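Local coordinates for protein ESSB (Geobacillus thermodenitrificans, PDB 4ANO) that is an integral membrane component of the type VII secretion system, its cytoplasmic part probably a pseudokinase-like domain, at residues A[84-95]-A[191-202]. Numbering follows the deposited sequence. Where two conformers were deposited one is given.
Sequences LLSRIRAAIHLV and LAVLEKWVDEEE
Knobs-into-holes packing joins two near-antiparallel helices of the kinase-like cytoplasmic domain: I88 of helix 84-95 enters a hole formed by L194, W197, V198 and E201 of helix 191-202, and V198 returns as a knob among L85, I88, R89 and I92. The segment axes approach to 9.5 Å at 158°, close enough for the side chains to interlock. I88 divides its branches: CG2 meets V198 CB at 3.6 Å, while CG1, beside the backbone N, carries CD1 over one indole face. This CH-pi contact puts I88 CD1 3.5 Å from the centroid of the W197 five-membered ring, 5° off its normal. Without the indole, were W197 an alanine, I88 CD1 would probably lose this aromatic surface and a gap would open toward L84 CD1 and the loop residue T156. Further along, I92 fits among L191, L194, E195 and V198, and L194 CD1 reaches V95 CG2 at 3.7 Å; V148 and V152 of helix 141-155 adjoin V95 and L194, respectively. L85 CD1 presses on V198 CG2 at 3.5 Å, a tight carbon pair. A water accepts from L85 N and donates to E201 OE2, linking the two helices. The R89–E202 salt bridge has R89 NH2 2.9 Å from E202 OE1, and the hydrogen bond within it is bent (N-H...O 136°): OE1 lies near the guanidinium plane, whereas NH2 approaches from above the carboxylate plane, and E202 OE2 pairs with R206 NE.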
loop_
_atom_site.group_PDB
_atom_site.type_symbol
_atom_site.label_atom_id
_atom_site.label_comp_id
_atom_site.label_asym_id
_atom_site.label_seq_id
_atom_site.Cartn_x
_atom_site.Cartn_y
_atom_site.Cartn_z
ATOM N N LEU A 84 -2.894 -2.559 -18.527
ATOM C CA LEU A 84 -3.571 -3.436 -17.559
ATOM C C LEU A 84 -2.639 -4.562 -17.121
ATOM O O LEU A 84 -2.498 -4.827 -15.927
ATOM C CB LEU A 84 -4.896 -4.004 -18.087
ATOM C CG LEU A 84 -5.662 -4.884 -17.097
ATOM C CD1 LEU A 84 -5.926 -4.122 -15.764
ATOM C CD2 LEU A 84 -6.963 -5.287 -17.713
ATOM N N LEU A 85 -1.947 -5.201 -18.081
ATOM C CA LEU A 85 -1.058 -6.327 -17.784
ATOM C C LEU A 85 0.034 -5.963 -16.767
ATOM O O LEU A 85 0.316 -6.627 -15.722
ATOM C CB LEU A 85 -0.399 -6.876 -19.079
ATOM C CG LEU A 85 0.630 -8.011 -18.872
ATOM C CD1 LEU A 85 0.141 -9.248 -18.115
ATOM C CD2 LEU A 85 1.249 -8.431 -20.235
ATOM N N SER A 86 0.601 -4.797 -17.019
ATOM C CA SER A 86 1.563 -4.253 -16.109
ATOM C C SER A 86 1.046 -3.925 -14.683
ATOM O O SER A 86 1.737 -4.098 -13.661
ATOM C CB SER A 86 1.888 -2.897 -16.681
ATOM O OG SER A 86 2.734 -2.268 -15.775
ATOM N N ARG A 87 -0.113 -3.291 -14.655
ATOM C CA ARG A 87 -0.741 -3.071 -13.327
ATOM C C ARG A 87 -1.043 -4.356 -12.559
ATOM O O ARG A 87 -0.923 -4.391 -11.317
ATOM C CB ARG A 87 -1.988 -2.209 -13.515
ATOM C CG ARG A 87 -1.676 -0.714 -13.719
ATOM C CD ARG A 87 -2.562 -0.048 -14.805
ATOM N NE ARG A 87 -4.020 -0.267 -14.704
ATOM C CZ ARG A 87 -4.858 -0.120 -15.737
ATOM N NH1 ARG A 87 -4.402 0.221 -16.934
ATOM N NH2 ARG A 87 -6.179 -0.323 -15.583
ATOM N N ILE A 88 -1.484 -5.415 -13.246
ATOM C CA ILE A 88 -1.792 -6.689 -12.515
ATOM C C ILE A 88 -0.499 -7.307 -12.018
ATOM O O ILE A 88 -0.475 -7.894 -10.918
ATOM C CB ILE A 88 -2.477 -7.762 -13.420
ATOM C CG1 ILE A 88 -3.859 -7.274 -13.804
ATOM C CG2 ILE A 88 -2.564 -9.197 -12.664
ATOM C CD1 ILE A 88 -4.386 -8.096 -15.045
ATOM N N ARG A 89 0.609 -7.127 -12.761
ATOM C CA ARG A 89 1.879 -7.730 -12.308
ATOM C C ARG A 89 2.320 -6.993 -11.070
ATOM O O ARG A 89 2.841 -7.626 -10.133
ATOM C CB ARG A 89 2.961 -7.686 -13.406
ATOM C CG ARG A 89 2.883 -8.946 -14.350
ATOM C CD ARG A 89 3.835 -8.818 -15.574
ATOM N NE ARG A 89 3.644 -9.892 -16.584
ATOM C CZ ARG A 89 4.005 -9.803 -17.880
ATOM N NH1 ARG A 89 4.573 -8.693 -18.361
ATOM N NH2 ARG A 89 3.791 -10.826 -18.722
ATOM N N ALA A 90 2.195 -5.655 -11.091
ATOM C CA ALA A 90 2.485 -4.808 -9.956
ATOM C C ALA A 90 1.704 -5.185 -8.703
ATOM O O ALA A 90 2.257 -5.170 -7.564
ATOM C CB ALA A 90 2.280 -3.312 -10.296
ATOM N N ALA A 91 0.444 -5.536 -8.914
ATOM C CA ALA A 91 -0.477 -5.892 -7.841
ATOM C C ALA A 91 -0.070 -7.241 -7.255
ATOM O O ALA A 91 -0.079 -7.427 -6.044
ATOM C CB ALA A 91 -1.900 -5.938 -8.345
ATOM N N ILE A 92 0.356 -8.163 -8.120
ATOM C CA ILE A 92 0.933 -9.426 -7.622
ATOM C C ILE A 92 2.166 -9.273 -6.724
ATOM O O ILE A 92 2.229 -9.885 -5.639
ATOM C CB ILE A 92 1.158 -10.424 -8.823
ATOM C CG1 ILE A 92 -0.201 -10.794 -9.460
ATOM C CG2 ILE A 92 1.935 -11.643 -8.382
ATOM C CD1 ILE A 92 -0.093 -11.664 -10.754
ATOM N N HIS A 93 3.111 -8.449 -7.124
ATOM C CA HIS A 93 4.243 -8.146 -6.276
ATOM C C HIS A 93 3.810 -7.515 -4.955
ATOM O O HIS A 93 4.365 -7.839 -3.923
ATOM C CB HIS A 93 5.201 -7.159 -6.933
ATOM C CG HIS A 93 5.821 -7.641 -8.214
ATOM N ND1 HIS A 93 5.947 -6.821 -9.312
ATOM C CD2 HIS A 93 6.365 -8.831 -8.571
ATOM C CE1 HIS A 93 6.526 -7.483 -10.303
ATOM N NE2 HIS A 93 6.774 -8.712 -9.886
ATOM N N LEU A 94 2.843 -6.610 -4.978
ATOM C CA LEU A 94 2.287 -6.045 -3.731
ATOM C C LEU A 94 1.741 -7.113 -2.805
ATOM O O LEU A 94 2.059 -7.165 -1.600
ATOM C CB LEU A 94 1.171 -5.008 -4.053
ATOM C CG LEU A 94 0.507 -4.430 -2.785
ATOM C CD1 LEU A 94 1.445 -3.629 -1.917
ATOM C CD2 LEU A 94 -0.645 -3.469 -3.237
ATOM N N VAL A 95 0.964 -8.020 -3.359
ATOM C CA VAL A 95 0.299 -9.028 -2.504
ATOM C C VAL A 95 1.390 -9.960 -1.974
ATOM O O VAL A 95 1.392 -10.282 -0.817
ATOM C CB VAL A 95 -0.782 -9.832 -3.301
ATOM C CG1 VAL A 95 -1.337 -10.972 -2.459
ATOM C CG2 VAL A 95 -1.892 -8.886 -3.766
ATOM N N LEU A 191 -4.052 -13.771 -4.141
ATOM C CA LEU A 191 -2.962 -14.060 -5.078
ATOM C C LEU A 191 -3.392 -15.067 -6.171
ATOM O O LEU A 191 -3.128 -14.834 -7.358
ATOM C CB LEU A 191 -1.707 -14.488 -4.330
ATOM C CG LEU A 191 -0.493 -14.746 -5.217
ATOM C CD1 LEU A 191 -0.018 -13.413 -5.730
ATOM C CD2 LEU A 191 0.622 -15.419 -4.441
ATOM N N ALA A 192 -4.122 -16.132 -5.815
ATOM C CA ALA A 192 -4.659 -17.064 -6.857
ATOM C C ALA A 192 -5.559 -16.420 -7.909
ATOM O O ALA A 192 -5.463 -16.784 -9.118
ATOM C CB ALA A 192 -5.398 -18.200 -6.200
ATOM N N VAL A 193 -6.413 -15.477 -7.472
ATOM C CA VAL A 193 -7.388 -14.796 -8.347
ATOM C C VAL A 193 -6.580 -13.929 -9.327
ATOM O O VAL A 193 -6.741 -14.027 -10.568
ATOM C CB VAL A 193 -8.421 -13.897 -7.564
ATOM C CG1 VAL A 193 -9.113 -12.924 -8.505
ATOM C CG2 VAL A 193 -9.492 -14.801 -6.738
ATOM N N LEU A 194 -5.656 -13.143 -8.784
ATOM C CA LEU A 194 -4.743 -12.371 -9.624
ATOM C C LEU A 194 -3.971 -13.234 -10.621
ATOM O O LEU A 194 -3.751 -12.779 -11.767
ATOM C CB LEU A 194 -3.766 -11.524 -8.826
ATOM C CG LEU A 194 -4.371 -10.370 -8.047
ATOM C CD1 LEU A 194 -3.360 -9.810 -7.089
ATOM C CD2 LEU A 194 -4.789 -9.254 -9.059
ATOM N N GLU A 195 -3.556 -14.436 -10.212
ATOM C CA GLU A 195 -2.724 -15.222 -11.101
ATOM C C GLU A 195 -3.512 -15.690 -12.298
ATOM O O GLU A 195 -3.014 -15.674 -13.423
ATOM C CB GLU A 195 -2.101 -16.406 -10.410
ATOM C CG GLU A 195 -0.734 -16.693 -11.045
ATOM C CD GLU A 195 0.330 -15.784 -10.481
ATOM O OE1 GLU A 195 0.448 -15.750 -9.241
ATOM O OE2 GLU A 195 1.045 -15.127 -11.257
ATOM N N LYS A 196 -4.759 -16.107 -12.082
ATOM C CA LYS A 196 -5.594 -16.494 -13.225
ATOM C C LYS A 196 -5.874 -15.275 -14.116
ATOM O O LYS A 196 -5.939 -15.393 -15.371
ATOM C CB LYS A 196 -6.900 -17.173 -12.774
ATOM C CG LYS A 196 -7.641 -17.885 -13.902
ATOM C CD LYS A 196 -9.052 -18.318 -13.483
ATOM C CE LYS A 196 -10.146 -17.377 -14.005
ATOM N NZ LYS A 196 -10.084 -16.046 -13.318
ATOM N N TRP A 197 -6.024 -14.112 -13.485
ATOM C CA TRP A 197 -6.229 -12.856 -14.244
ATOM C C TRP A 197 -5.026 -12.448 -15.089
ATOM O O TRP A 197 -5.209 -12.050 -16.241
ATOM C CB TRP A 197 -6.587 -11.726 -13.310
ATOM C CG TRP A 197 -7.113 -10.477 -14.024
ATOM C CD1 TRP A 197 -7.465 -10.313 -15.350
ATOM C CD2 TRP A 197 -7.441 -9.271 -13.378
ATOM N NE1 TRP A 197 -7.923 -9.033 -15.563
ATOM C CE2 TRP A 197 -7.912 -8.375 -14.358
ATOM C CE3 TRP A 197 -7.328 -8.831 -12.060
ATOM C CZ2 TRP A 197 -8.300 -7.085 -14.047
ATOM C CZ3 TRP A 197 -7.700 -7.564 -11.759
ATOM C CH2 TRP A 197 -8.191 -6.701 -12.724
ATOM N N VAL A 198 -3.800 -12.583 -14.572
ATOM C CA VAL A 198 -2.619 -12.029 -15.311
ATOM C C VAL A 198 -2.443 -12.961 -16.531
ATOM O O VAL A 198 -2.140 -12.475 -17.637
ATOM C CB VAL A 198 -1.283 -11.984 -14.483
ATOM C CG1 VAL A 198 -0.742 -13.359 -14.218
ATOM C CG2 VAL A 198 -0.185 -11.110 -15.190
ATOM N N ASP A 199 -2.669 -14.271 -16.328
ATOM C CA ASP A 199 -2.595 -15.252 -17.445
ATOM C C ASP A 199 -3.575 -14.877 -18.558
ATOM O O ASP A 199 -3.217 -14.840 -19.737
ATOM C CB ASP A 199 -2.883 -16.722 -16.998
ATOM C CG ASP A 199 -1.723 -17.358 -16.202
ATOM O OD1 ASP A 199 -0.613 -16.780 -16.192
ATOM O OD2 ASP A 199 -1.935 -18.435 -15.555
ATOM N N GLU A 200 -4.817 -14.559 -18.188
ATOM C CA GLU A 200 -5.838 -14.187 -19.148
ATOM C C GLU A 200 -5.431 -12.953 -19.912
ATOM O O GLU A 200 -5.530 -12.866 -21.179
ATOM C CB GLU A 200 -7.173 -13.967 -18.428
ATOM C CG GLU A 200 -7.810 -15.269 -17.984
ATOM C CD GLU A 200 -9.087 -15.060 -17.199
ATOM O OE1 GLU A 200 -9.438 -13.890 -16.870
ATOM O OE2 GLU A 200 -9.749 -16.086 -16.914
ATOM N N GLU A 201 -4.937 -11.982 -19.146
ATOM C CA GLU A 201 -4.598 -10.722 -19.742
ATOM C C GLU A 201 -3.334 -10.826 -20.594
ATOM O O GLU A 201 -3.246 -10.208 -21.649
ATOM C CB GLU A 201 -4.361 -9.651 -18.650
ATOM C CG GLU A 201 -4.136 -8.312 -19.298
ATOM C CD GLU A 201 -5.362 -7.775 -20.124
ATOM O OE1 GLU A 201 -6.522 -8.237 -19.940
ATOM O OE2 GLU A 201 -5.187 -6.796 -20.916
ATOM N N GLU A 202 -2.381 -11.652 -20.184
ATOM C CA GLU A 202 -1.160 -11.861 -21.005
ATOM C C GLU A 202 -1.516 -12.535 -22.367
ATOM O O GLU A 202 -0.980 -12.133 -23.390
ATOM C CB GLU A 202 -0.147 -12.757 -20.272
ATOM C CG GLU A 202 1.060 -13.123 -21.111
ATOM C CD GLU A 202 2.198 -13.802 -20.373
ATOM O OE1 GLU A 202 2.551 -13.357 -19.244
ATOM O OE2 GLU A 202 2.779 -14.724 -20.946
HETATM O O HOH W 1 -2.914 -5.012 -20.904
#